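Local coordinates for extracellular solute-binding protein, family 5 (Chelativorans sp., PDB 6WM6) that binds EDTA in the periplasm and probably hands it to an ABC transporter for uptake into the cell, at residues Val76-Val81 with Phe187-Pro192; Gly219-Val224 with Asn555-Gly560; Leu232-Pro237 with Leu249-Phe254. All blocks are in the same frame, centred on the assembly; numbering follows the deposited sequence.

Contact 1: Val76-Val81 with Phe187-Pro192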
# COMPACT_ATOMS: atom_id res chain seq x y z
N VAL A 76 4.72 9.04 -9.46
CA VAL A 76 5.01 9.85 -10.63
C VAL A 76 3.79 10.60 -11.13
O VAL A 76 3.91 11.67 -11.74
CB VAL A 76 5.63 8.96 -11.72
CG1 VAL A 76 5.72 9.69 -13.03
CG2 VAL A 76 7.00 8.47 -11.28
N THR A 77 2.59 10.07 -10.93
CA THR A 77 1.37 10.71 -11.44
C THR A 77 0.61 11.50 -10.38
O THR A 77 -0.26 12.29 -10.76
CB THR A 77 0.44 9.74 -12.20
OG1 THR A 77 -0.09 8.71 -11.34
CG2 THR A 77 1.16 9.10 -13.37
N LEU A 78 0.92 11.35 -9.10
CA LEU A 78 0.32 12.23 -8.09
C LEU A 78 0.44 13.71 -8.42
O LEU A 78 -0.52 14.46 -8.14
CB LEU A 78 0.84 11.92 -6.68
CG LEU A 78 0.09 10.83 -5.94
CD1 LEU A 78 0.91 10.40 -4.73
CD2 LEU A 78 -1.31 11.25 -5.52
N PRO A 79 1.53 14.20 -9.02
CA PRO A 79 1.63 15.63 -9.34
C PRO A 79 0.72 16.09 -10.46
O PRO A 79 0.59 17.30 -10.64
CB PRO A 79 3.10 15.82 -9.73
CG PRO A 79 3.80 14.67 -9.04
CD PRO A 79 2.82 13.52 -9.17
N ILE A 80 0.12 15.18 -11.23
CA ILE A 80 -0.72 15.55 -12.35
C ILE A 80 -2.19 15.16 -12.18
O ILE A 80 -3.05 15.69 -12.91
CB ILE A 80 -0.17 15.02 -13.69
CG1 ILE A 80 -0.52 13.56 -13.91
CG2 ILE A 80 1.33 15.22 -13.77
CD1 ILE A 80 -0.17 13.05 -15.30
N VAL A 81 -2.52 14.26 -11.28
CA VAL A 81 -3.88 13.71 -11.16
C VAL A 81 -4.55 14.36 -9.95
O VAL A 81 -3.99 14.31 -8.84
CB VAL A 81 -3.82 12.19 -10.99
CG1 VAL A 81 -5.21 11.65 -10.67
CG2 VAL A 81 -3.28 11.53 -12.23
N PHE A 187 -13.08 8.42 -5.88
CA PHE A 187 -12.64 9.55 -6.69
C PHE A 187 -11.29 10.09 -6.22
O PHE A 187 -11.04 11.30 -6.25
CB PHE A 187 -13.72 10.65 -6.73
CG PHE A 187 -15.06 10.14 -7.11
CD1 PHE A 187 -15.34 9.80 -8.42
CD2 PHE A 187 -16.03 9.98 -6.17
CE1 PHE A 187 -16.58 9.31 -8.79
CE2 PHE A 187 -17.29 9.49 -6.52
CZ PHE A 187 -17.54 9.15 -7.83
N MET A 188 -10.39 9.20 -5.81
CA MET A 188 -9.07 9.62 -5.38
C MET A 188 -8.16 9.92 -6.56
O MET A 188 -7.09 10.52 -6.38
CB MET A 188 -8.43 8.60 -4.44
CG MET A 188 -7.18 9.15 -3.73
SD MET A 188 -6.55 8.13 -2.39
CE MET A 188 -7.83 8.36 -1.17
N PHE A 189 -8.54 9.48 -7.76
CA PHE A 189 -7.75 9.71 -8.96
C PHE A 189 -8.73 10.04 -10.07
O PHE A 189 -9.50 9.18 -10.49
CB PHE A 189 -6.93 8.48 -9.32
CG PHE A 189 -6.04 8.00 -8.20
CD1 PHE A 189 -4.83 8.59 -7.96
CD2 PHE A 189 -6.47 6.97 -7.40
CE1 PHE A 189 -4.03 8.15 -6.89
CE2 PHE A 189 -5.68 6.52 -6.33
CZ PHE A 189 -4.47 7.12 -6.10
N LEU A 190 -8.72 11.28 -10.54
CA LEU A 190 -9.60 11.73 -11.61
C LEU A 190 -8.81 11.98 -12.89
O LEU A 190 -7.68 12.48 -12.85
CB LEU A 190 -10.33 13.03 -11.20
CG LEU A 190 -11.32 12.87 -10.05
CD1 LEU A 190 -11.80 14.23 -9.58
CD2 LEU A 190 -12.49 12.02 -10.51
N TYR A 191 -9.42 11.64 -14.02
CA TYR A 191 -8.83 11.72 -15.35
C TYR A 191 -9.68 12.62 -16.24
O TYR A 191 -10.90 12.75 -16.03
CB TYR A 191 -8.66 10.31 -15.94
CG TYR A 191 -7.72 9.50 -15.08
CD1 TYR A 191 -6.34 9.57 -15.29
CD2 TYR A 191 -8.17 8.74 -14.01
CE1 TYR A 191 -5.46 8.88 -14.49
CE2 TYR A 191 -7.28 8.04 -13.20
CZ TYR A 191 -5.92 8.12 -13.45
OH TYR A 191 -5.01 7.45 -12.62
N PRO A 192 -9.08 13.26 -17.25
CA PRO A 192 -9.84 14.23 -18.05
C PRO A 192 -10.80 13.57 -19.04
O PRO A 192 -10.40 13.11 -20.13
CB PRO A 192 -8.74 15.03 -18.75
CG PRO A 192 -7.60 14.05 -18.86
CD PRO A 192 -7.64 13.28 -17.56
O HOH W 1 -2.24 7.58 -12.91
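Val81 pushes its side chain against the backbone of Phe189 and Leu190, and it has the largest share of the surface buried between the two segments. The CB of Val81 is directed at the facing loop, and from there the two methyls part company. CG1, held anti to the backbone N (chi1 172°), lies against the extended backbone at the Phe189-Leu190 peptide. This Val81 CG1 is 3.6 Å from Phe189 CA and 3.4 Å from Leu190 O, while the ring of Phe189 presents its edge to the methyl, with CD1 4.1 Å from CG1. The other branch, Val81 CG2, leans obliquely on the Tyr191 ring, 4.1 Å from Tyr191 CE1. In this family 5 solute-binding protein, residues 76-81 carry the chain out of helix 71-77, whereas 187-192 form the irregular link between strand 171-176 and helix 193-196. The two runs are stitched together just beyond Val81, where backbone bonds join Leu190 to Pro82 and Phe187 to Ala84. Leu190 O, covered by the Val81 methyl, has no polar partner in the model. The Phe189 ring is further flanked by Leu78, whose CD2 stands 4.3 Å from Phe189 CE1, and by Met188, whose CG sits over one face, displaced toward the rim. Polar linkage comes through one water. It donates to Thr77 OG1 at 2.9 Å and lies 2.8 Å from Tyr191 OH, in the plane of the phenol ring and at its edge. Thr77 OG1 is also hydrogen-bonded to Val73 O one helical turn back, so the hydroxyl that receives the water is fixed by its own helix.

Contact 2: Gly219-Val224 with Asn555-Gly560. With EDO (1,2-ethanediol), chain G.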
# COMPACT_ATOMS: atom_id res chain seq x y z
N GLY A 219 -4.17 17.96 -14.03
CA GLY A 219 -5.05 18.68 -13.15
C GLY A 219 -4.38 19.03 -11.83
O GLY A 219 -5.06 19.28 -10.82
N GLY A 220 -3.05 19.00 -11.84
CA GLY A 220 -2.25 19.22 -10.64
C GLY A 220 -1.20 20.29 -10.84
O GLY A 220 -1.19 21.01 -11.84
N PRO A 221 -0.25 20.38 -9.90
CA PRO A 221 0.73 21.47 -9.95
C PRO A 221 1.77 21.32 -11.04
O PRO A 221 2.34 22.33 -11.45
CB PRO A 221 1.37 21.43 -8.54
CG PRO A 221 1.13 20.01 -8.08
CD PRO A 221 -0.23 19.66 -8.61
N TYR A 222 2.01 20.10 -11.52
CA TYR A 222 3.03 19.82 -12.52
C TYR A 222 2.41 19.09 -13.71
O TYR A 222 1.29 18.58 -13.63
CB TYR A 222 4.18 19.00 -11.89
CG TYR A 222 5.03 19.82 -10.92
CD1 TYR A 222 6.04 20.64 -11.38
CD2 TYR A 222 4.80 19.77 -9.56
CE1 TYR A 222 6.78 21.40 -10.52
CE2 TYR A 222 5.56 20.52 -8.68
CZ TYR A 222 6.54 21.34 -9.17
OH TYR A 222 7.31 22.13 -8.33
N MET A 223 3.15 19.05 -14.81
CA MET A 223 2.74 18.32 -16.00
C MET A 223 3.98 17.77 -16.67
O MET A 223 5.06 18.32 -16.53
CB MET A 223 1.93 19.23 -16.93
CG MET A 223 2.73 20.36 -17.57
SD MET A 223 1.65 21.60 -18.33
CE MET A 223 0.62 20.63 -19.41
N VAL A 224 3.81 16.69 -17.43
CA VAL A 224 4.96 16.04 -18.07
C VAL A 224 5.44 16.86 -19.26
O VAL A 224 4.66 17.18 -20.17
CB VAL A 224 4.60 14.60 -18.47
CG1 VAL A 224 5.81 13.94 -19.18
CG2 VAL A 224 4.20 13.79 -17.28
N ASN A 555 2.20 15.80 -1.71
CA ASN A 555 2.14 17.26 -1.57
C ASN A 555 3.18 17.98 -2.43
O ASN A 555 3.78 18.97 -1.99
CB ASN A 555 2.28 17.69 -0.11
CG ASN A 555 3.68 17.51 0.39
OD1 ASN A 555 4.38 16.61 -0.07
ND2 ASN A 555 4.09 18.33 1.34
N THR A 556 3.42 17.53 -3.66
CA THR A 556 4.47 18.12 -4.48
C THR A 556 4.25 19.60 -4.77
O THR A 556 5.23 20.30 -5.04
CB THR A 556 4.74 17.38 -5.80
OG1 THR A 556 3.61 17.50 -6.69
CG2 THR A 556 5.12 15.93 -5.58
N ALA A 557 3.01 20.10 -4.72
CA ALA A 557 2.82 21.53 -4.89
C ALA A 557 3.63 22.34 -3.90
O ALA A 557 3.93 23.52 -4.17
CB ALA A 557 1.35 21.91 -4.73
N GLU A 558 3.97 21.76 -2.75
CA GLU A 558 4.65 22.47 -1.68
C GLU A 558 6.16 22.30 -1.71
O GLU A 558 6.86 23.03 -1.00
CB GLU A 558 4.10 22.03 -0.33
CG GLU A 558 2.61 22.35 -0.15
CD GLU A 558 1.87 21.53 0.90
OE1 GLU A 558 2.50 20.84 1.75
OE2 GLU A 558 0.62 21.55 0.88
N TRP A 559 6.68 21.37 -2.49
CA TRP A 559 8.12 21.09 -2.50
C TRP A 559 8.88 22.26 -3.10
O TRP A 559 8.49 22.83 -4.12
CB TRP A 559 8.42 19.88 -3.35
CG TRP A 559 7.96 18.54 -2.83
CD1 TRP A 559 7.19 18.30 -1.72
CD2 TRP A 559 8.24 17.27 -3.41
NE1 TRP A 559 6.99 16.96 -1.59
CE2 TRP A 559 7.61 16.30 -2.62
CE3 TRP A 559 8.95 16.87 -4.54
CZ2 TRP A 559 7.68 14.95 -2.91
CZ3 TRP A 559 9.04 15.52 -4.83
CH2 TRP A 559 8.40 14.57 -4.01
N GLY A 560 10.03 22.57 -2.52
CA GLY A 560 10.89 23.59 -3.09
C GLY A 560 12.21 23.62 -2.38
O GLY A 560 12.37 23.00 -1.33
C1 EDO G . 0.22 16.23 -5.25
O1 EDO G . 1.59 15.93 -5.53
C2 EDO G . -0.07 17.71 -5.48
O2 EDO G . 0.55 18.56 -4.47
O HOH W 2 6.53 22.58 -5.85
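The hydroxyl of Tyr222 is gripped by the backbone N of Leu249 and by a water 2.6 Å from OH, and that water links the phenol to the carbonyl oxygens of Thr556 and Trp559. The site lies where a short 3-10 turn, 556-558, near the C-terminus of the chain docks on the beginning of strand 222-228. The water is placed to donate to Thr556 O and to Trp559 O, although it has more acceptors around it than protons to give. Thr556 O also lies at the edge of the tyrosine ring, in its plane and 3.7 Å from Tyr222 CE2. Next to this polar patch, Pro221 CB packs 3.8 Å from Ala557 CB. The turn is braced internally: Asn555 OD1 accepts from Trp559 NE1, which stands well above the carbonyl plane in a rather bent bond (137°), and Asn555 ND2 donates to Glu558 OE1. Thr556 CG2 rests 3.7 Å above one face of the Trp559 ring, toward its rim. With chi1 at 67°, Thr556 OG1 is tucked between its own N and carbonyl carbon, where it and the backbone N of Thr556 both donate to O1 of a 1,2-ethanediol, probably from the crystallisation liquor. The diol's other hydroxyl, O2, takes a nearly straight bond (169°) from Ala557 N at 2.9 Å.

Contact 3: Leu232-Pro237 with Leu249-Phe254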
# COMPACT_ATOMS: atom_id res chain seq x y z
N LEU A 232 14.07 8.62 -17.41
CA LEU A 232 13.76 9.90 -16.78
C LEU A 232 12.39 10.42 -17.18
O LEU A 232 12.10 10.55 -18.38
CB LEU A 232 14.83 10.92 -17.19
CG LEU A 232 14.79 12.29 -16.52
CD1 LEU A 232 15.18 12.16 -15.05
CD2 LEU A 232 15.71 13.27 -17.23
N VAL A 233 11.59 10.79 -16.19
CA VAL A 233 10.36 11.57 -16.38
C VAL A 233 10.69 13.00 -15.98
O VAL A 233 11.17 13.23 -14.86
CB VAL A 233 9.22 11.03 -15.51
CG1 VAL A 233 7.90 11.71 -15.91
CG2 VAL A 233 9.10 9.52 -15.58
N THR A 234 10.44 13.95 -16.86
CA THR A 234 10.65 15.37 -16.57
C THR A 234 9.31 16.08 -16.53
O THR A 234 8.58 16.09 -17.53
CB THR A 234 11.57 16.00 -17.61
OG1 THR A 234 12.84 15.34 -17.56
CG2 THR A 234 11.78 17.47 -17.28
N LEU A 235 9.00 16.69 -15.39
CA LEU A 235 7.80 17.50 -15.22
C LEU A 235 8.15 18.97 -15.05
O LEU A 235 9.23 19.31 -14.54
CB LEU A 235 6.99 17.06 -14.01
CG LEU A 235 6.45 15.63 -14.03
CD1 LEU A 235 7.46 14.62 -13.67
CD2 LEU A 235 5.26 15.52 -13.07
N VAL A 236 7.24 19.83 -15.47
CA VAL A 236 7.37 21.28 -15.35
C VAL A 236 6.08 21.80 -14.75
O VAL A 236 5.06 21.09 -14.74
CB VAL A 236 7.64 21.95 -16.73
CG1 VAL A 236 9.00 21.50 -17.26
CG2 VAL A 236 6.51 21.62 -17.71
N PRO A 237 6.07 23.04 -14.26
CA PRO A 237 4.82 23.59 -13.71
C PRO A 237 3.69 23.55 -14.72
O PRO A 237 3.88 23.78 -15.92
CB PRO A 237 5.18 25.04 -13.37
CG PRO A 237 6.66 24.99 -13.11
CD PRO A 237 7.21 23.98 -14.08
N LEU A 249 9.08 24.69 -8.14
CA LEU A 249 10.23 24.24 -8.91
C LEU A 249 10.04 24.51 -10.40
O LEU A 249 8.93 24.47 -10.93
CB LEU A 249 10.46 22.75 -8.72
CG LEU A 249 10.75 22.30 -7.29
CD1 LEU A 249 10.59 20.81 -7.17
CD2 LEU A 249 12.14 22.73 -6.88
N ASP A 250 11.16 24.77 -11.07
CA ASP A 250 11.13 24.86 -12.53
C ASP A 250 11.00 23.48 -13.16
O ASP A 250 10.36 23.35 -14.20
CB ASP A 250 12.42 25.52 -13.04
CG ASP A 250 12.51 26.98 -12.65
OD1 ASP A 250 11.50 27.69 -12.77
OD2 ASP A 250 13.60 27.40 -12.21
N LYS A 251 11.60 22.46 -12.55
CA LYS A 251 11.43 21.09 -13.01
C LYS A 251 11.42 20.15 -11.82
O LYS A 251 12.15 20.34 -10.84
CB LYS A 251 12.53 20.65 -13.99
CG LYS A 251 12.63 21.53 -15.22
CD LYS A 251 13.28 20.81 -16.39
CE LYS A 251 13.46 21.75 -17.57
NZ LYS A 251 13.93 21.05 -18.80
N LEU A 252 10.56 19.13 -11.91
CA LEU A 252 10.50 18.01 -10.99
C LEU A 252 10.74 16.76 -11.84
O LEU A 252 10.02 16.53 -12.83
CB LEU A 252 9.13 17.94 -10.33
CG LEU A 252 8.87 16.69 -9.49
CD1 LEU A 252 9.87 16.58 -8.34
CD2 LEU A 252 7.43 16.74 -8.96
N LYS A 253 11.77 16.00 -11.50
CA LYS A 253 12.20 14.87 -12.30
C LYS A 253 12.13 13.60 -11.49
O LYS A 253 12.43 13.60 -10.28
CB LYS A 253 13.64 15.08 -12.80
CG LYS A 253 13.75 16.19 -13.85
CD LYS A 253 15.18 16.56 -14.16
CE LYS A 253 15.21 17.54 -15.31
NZ LYS A 253 16.59 18.01 -15.58
N PHE A 254 11.74 12.50 -12.14
CA PHE A 254 11.80 11.16 -11.56
C PHE A 254 12.78 10.35 -12.38
O PHE A 254 12.56 10.12 -13.57
CB PHE A 254 10.41 10.54 -11.53
CG PHE A 254 9.45 11.26 -10.64
CD1 PHE A 254 9.49 11.06 -9.26
CD2 PHE A 254 8.54 12.15 -11.16
CE1 PHE A 254 8.62 11.72 -8.43
CE2 PHE A 254 7.64 12.82 -10.31
CZ PHE A 254 7.69 12.61 -8.96
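The ring of Phe254 offers its edge to Leu235, whose CD1 lies near the ring plane, 3.7 Å from CD2. Leu235 reaches it diagonally across the sheet, its CG anti to the carbonyl carbon (chi1 -62°). Strands 232-237 and 251-256 run antiparallel here. Val233 and Phe254 form one hydrogen-bonded pair, Leu235 and Leu252 another, with Thr234 and Lys253 as the non-hydrogen-bonded pair between them. The bond from Leu235 N to Leu252 O (2.8 Å) comes in nearly along the C=O axis, whereas Leu252 N meets Leu235 O from well above the carbonyl plane. On the opposite face, Thr234 lies beside the extended chain of Lys253, OG1 3.9 Å from CG, and its CG2 is 3.8 Å from Lys251 CD. Cutting Thr234 back to an alanine removes both branches and would probably open a gap beside both lysine chains, leaving Lys253 CG and Lys251 CD without this packing. Their ammonium groups form salt bridges with Glu225 and Glu49 respectively for Lys251 and Lys253. The pair occupies the middle of a four-stranded mixed sheet, between strands 222-228 and 49-54, with helix 71-77 packed on the face bearing Val233 and Phe254.

How the contacts relate
The three contacts form one continuous region on the same side of the chain's centre. Contacts 2 and 3 lie about 9 Å apart between centres and share a sheet, strands 222-228 and 232-237 being neighbours in it. Contact 1 is centred about 11 Å from the centre of contact 2 and about 16 Å from that of contact 3. It reaches both through 76-81: Pro79 and Ile80 meet the 219-224 segment, while Val76 and Pro79 pack on the strands of contact 3. Along the chain contact 1 is complete before 219-224, whereas contact 3 falls between the two segments of contact 2. The returning C-terminal residues thus close over a sheet whose strands lie much earlier in the sequence.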